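DUF3836 domain-containing protein (Parabacteroides distasonis ATCC 8503, PDB 4R03) is of unknown function but belongs to the DUF3836 family and folds as a single-layer antiparallel beta-sheet, thought to have evolved from beta-hairpin repeats. Local coordinates at residues F21-N25 and G26-K30. Residues are numbered along the deposited sequence; the frame is centred on the assembly and turned at random.
With PO4 (phosphate ion), chain D.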
loop_
_atom_site.group_PDB
_atom_site.type_symbol
_atom_site.label_atom_id
_atom_site.label_comp_id
_atom_site.label_asym_id
_atom_site.label_seq_id
_atom_site.Cartn_x
_atom_site.Cartn_y
_atom_site.Cartn_z
ATOM N N PHE A 21 5.473 6.362 -10.229
ATOM C CA PHE A 21 6.521 7.297 -10.611
ATOM C C PHE A 21 5.932 8.715 -10.722
ATOM O O PHE A 21 4.854 8.908 -11.331
ATOM C CB PHE A 21 7.156 6.966 -11.934
ATOM C CG PHE A 21 7.820 5.633 -12.012
ATOM C CD1 PHE A 21 7.087 4.506 -12.269
ATOM C CD2 PHE A 21 9.212 5.523 -11.969
ATOM C CE1 PHE A 21 7.721 3.278 -12.391
ATOM C CE2 PHE A 21 9.818 4.269 -12.104
ATOM C CZ PHE A 21 9.078 3.184 -12.275
ATOM N N LEU A 22 6.584 9.674 -10.079
ATOM C CA LEU A 22 6.238 11.089 -10.223
ATOM C C LEU A 22 7.002 11.719 -11.374
ATOM O O LEU A 22 8.242 11.655 -11.457
ATOM C CB LEU A 22 6.545 11.824 -8.906
ATOM C CG LEU A 22 6.363 13.357 -8.965
ATOM C CD1 LEU A 22 4.917 13.727 -9.216
ATOM C CD2 LEU A 22 6.844 13.972 -7.623
ATOM N N GLN A 23 6.263 12.326 -12.292
ATOM C CA GLN A 23 6.789 13.067 -13.430
ATOM C C GLN A 23 6.546 14.554 -13.149
ATOM O O GLN A 23 5.385 14.974 -13.038
ATOM C CB GLN A 23 6.081 12.649 -14.689
ATOM C CG GLN A 23 6.355 11.189 -15.119
ATOM C CD GLN A 23 5.311 10.689 -16.053
ATOM O OE1 GLN A 23 4.132 10.778 -15.794
ATOM N NE2 GLN A 23 5.751 10.060 -17.119
ATOM N N GLU A 24 7.642 15.310 -12.995
ATOM C CA GLU A 24 7.462 16.712 -12.596
ATOM C C GLU A 24 8.567 17.513 -13.234
ATOM O O GLU A 24 9.712 17.190 -13.049
ATOM C CB GLU A 24 7.509 16.807 -11.090
ATOM C CG GLU A 24 7.369 18.210 -10.528
ATOM C CD GLU A 24 7.024 18.194 -9.038
ATOM O OE1 GLU A 24 7.519 17.322 -8.264
ATOM O OE2 GLU A 24 6.245 19.084 -8.614
ATOM N N ASN A 25 8.171 18.572 -13.937
ATOM C CA ASN A 25 9.125 19.453 -14.602
ATOM C C ASN A 25 10.198 18.728 -15.392
ATOM O O ASN A 25 11.379 19.104 -15.355
ATOM C CB ASN A 25 9.707 20.395 -13.586
ATOM C CG ASN A 25 8.626 21.197 -12.889
ATOM O OD1 ASN A 25 7.624 21.589 -13.508
ATOM N ND2 ASN A 25 8.773 21.377 -11.592
ATOM N N GLY A 26 9.771 17.706 -16.133
ATOM C CA GLY A 26 10.650 16.931 -17.000
ATOM C C GLY A 26 11.483 15.842 -16.301
ATOM O O GLY A 26 12.241 15.125 -16.959
ATOM N N LEU A 27 11.353 15.737 -14.984
ATOM C CA LEU A 27 12.063 14.709 -14.200
ATOM C C LEU A 27 11.148 13.499 -13.972
ATOM O O LEU A 27 9.891 13.630 -13.995
ATOM C CB LEU A 27 12.445 15.263 -12.853
ATOM C CG LEU A 27 13.210 16.609 -12.884
ATOM C CD1 LEU A 27 13.294 17.147 -11.467
ATOM C CD2 LEU A 27 14.583 16.342 -13.446
ATOM N N LEU A 28 11.754 12.356 -13.717
ATOM C CA LEU A 28 11.028 11.079 -13.473
ATOM C C LEU A 28 11.644 10.421 -12.264
ATOM O O LEU A 28 12.870 10.159 -12.269
ATOM C CB LEU A 28 11.120 10.137 -14.678
ATOM C CG LEU A 28 10.535 8.745 -14.505
ATOM C CD1 LEU A 28 9.062 8.841 -14.515
ATOM C CD2 LEU A 28 10.941 7.832 -15.673
ATOM N N ASN A 29 10.843 10.225 -11.214
ATOM C CA ASN A 29 11.368 9.641 -9.969
ATOM C C ASN A 29 10.395 8.671 -9.379
ATOM O O ASN A 29 9.199 8.928 -9.293
ATOM C CB ASN A 29 11.685 10.712 -8.953
ATOM C CG ASN A 29 12.874 11.557 -9.332
ATOM O OD1 ASN A 29 14.078 11.207 -9.076
ATOM N ND2 ASN A 29 12.583 12.669 -9.913
ATOM N N LYS A 30 10.919 7.569 -8.882
ATOM C CA LYS A 30 10.118 6.652 -8.115
ATOM C C LYS A 30 9.580 7.302 -6.892
ATOM O O LYS A 30 10.314 7.980 -6.102
ATOM C CB LYS A 30 10.938 5.404 -7.710
ATOM C CG LYS A 30 11.209 4.498 -8.893
ATOM C CD LYS A 30 12.258 3.389 -8.599
ATOM C CE LYS A 30 12.289 2.462 -9.750
ATOM N NZ LYS A 30 13.298 1.349 -9.473
HETATM P P PO4 D . 10.738 -1.349 -9.504
HETATM O O1 PO4 D . 9.752 -2.036 -8.582
HETATM O O2 PO4 D . 11.828 -0.830 -8.646
HETATM O O3 PO4 D . 10.138 -0.195 -10.333
HETATM O O4 PO4 D . 11.247 -2.367 -10.498
HETATM O O HOH W 1 10.047 13.671 -10.325
#
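Strands 14-24 and 27-38 form a beta hairpin with a two-residue loop, and Glu-24 and Leu-27 close its type I' turn. Glu-24 N donates to Leu-27 O at 3.0 Å, and Leu-27 N returns a bond to Glu-24 O at 2.9 Å. The second bond is the bent one at the acceptor: the donor stands 54° out of the carbonyl plane. Asn-25 and Gly-26 fill the turn, both with positive phi, as type I' requires. Two residues further from the turn, Leu-22 and Asn-29 form the next hydrogen-bonded pair. Leu-22 O accepts from Asn-29 N and also from a water, which in turn accepts from Asn-29 ND2 at 2.8 Å. That water ties the Asn-29 amide to the opposite strand.

The hairpin supplies the second and third strands of a seven-strand meander. Strand 2-11 continues the sheet beyond Phe-21 and Gln-23, and Lys-2 pairs with Glu-24 OE2 in a salt bridge. On the face carrying Phe-21, Gln-23, Leu-28 and Lys-30, Leu-28 reaches across by CD1. Leu-28 CD1 sits 3.7 Å from Phe-21 CB and 3.6 Å from Gln-23 CG. Its CG is anti to the backbone N (chi1 174°), which brings the end of the side chain nearer the neighbouring strand. Lys-30 runs extended alongside the Phe-21 ring, with CG 3.5 Å from Phe-21 CE2. Lys-30 NZ donates to phosphate O2 at 2.8 Å. Trp-59 NE1 also binds this ion, which probably came from the crystallisation liquor.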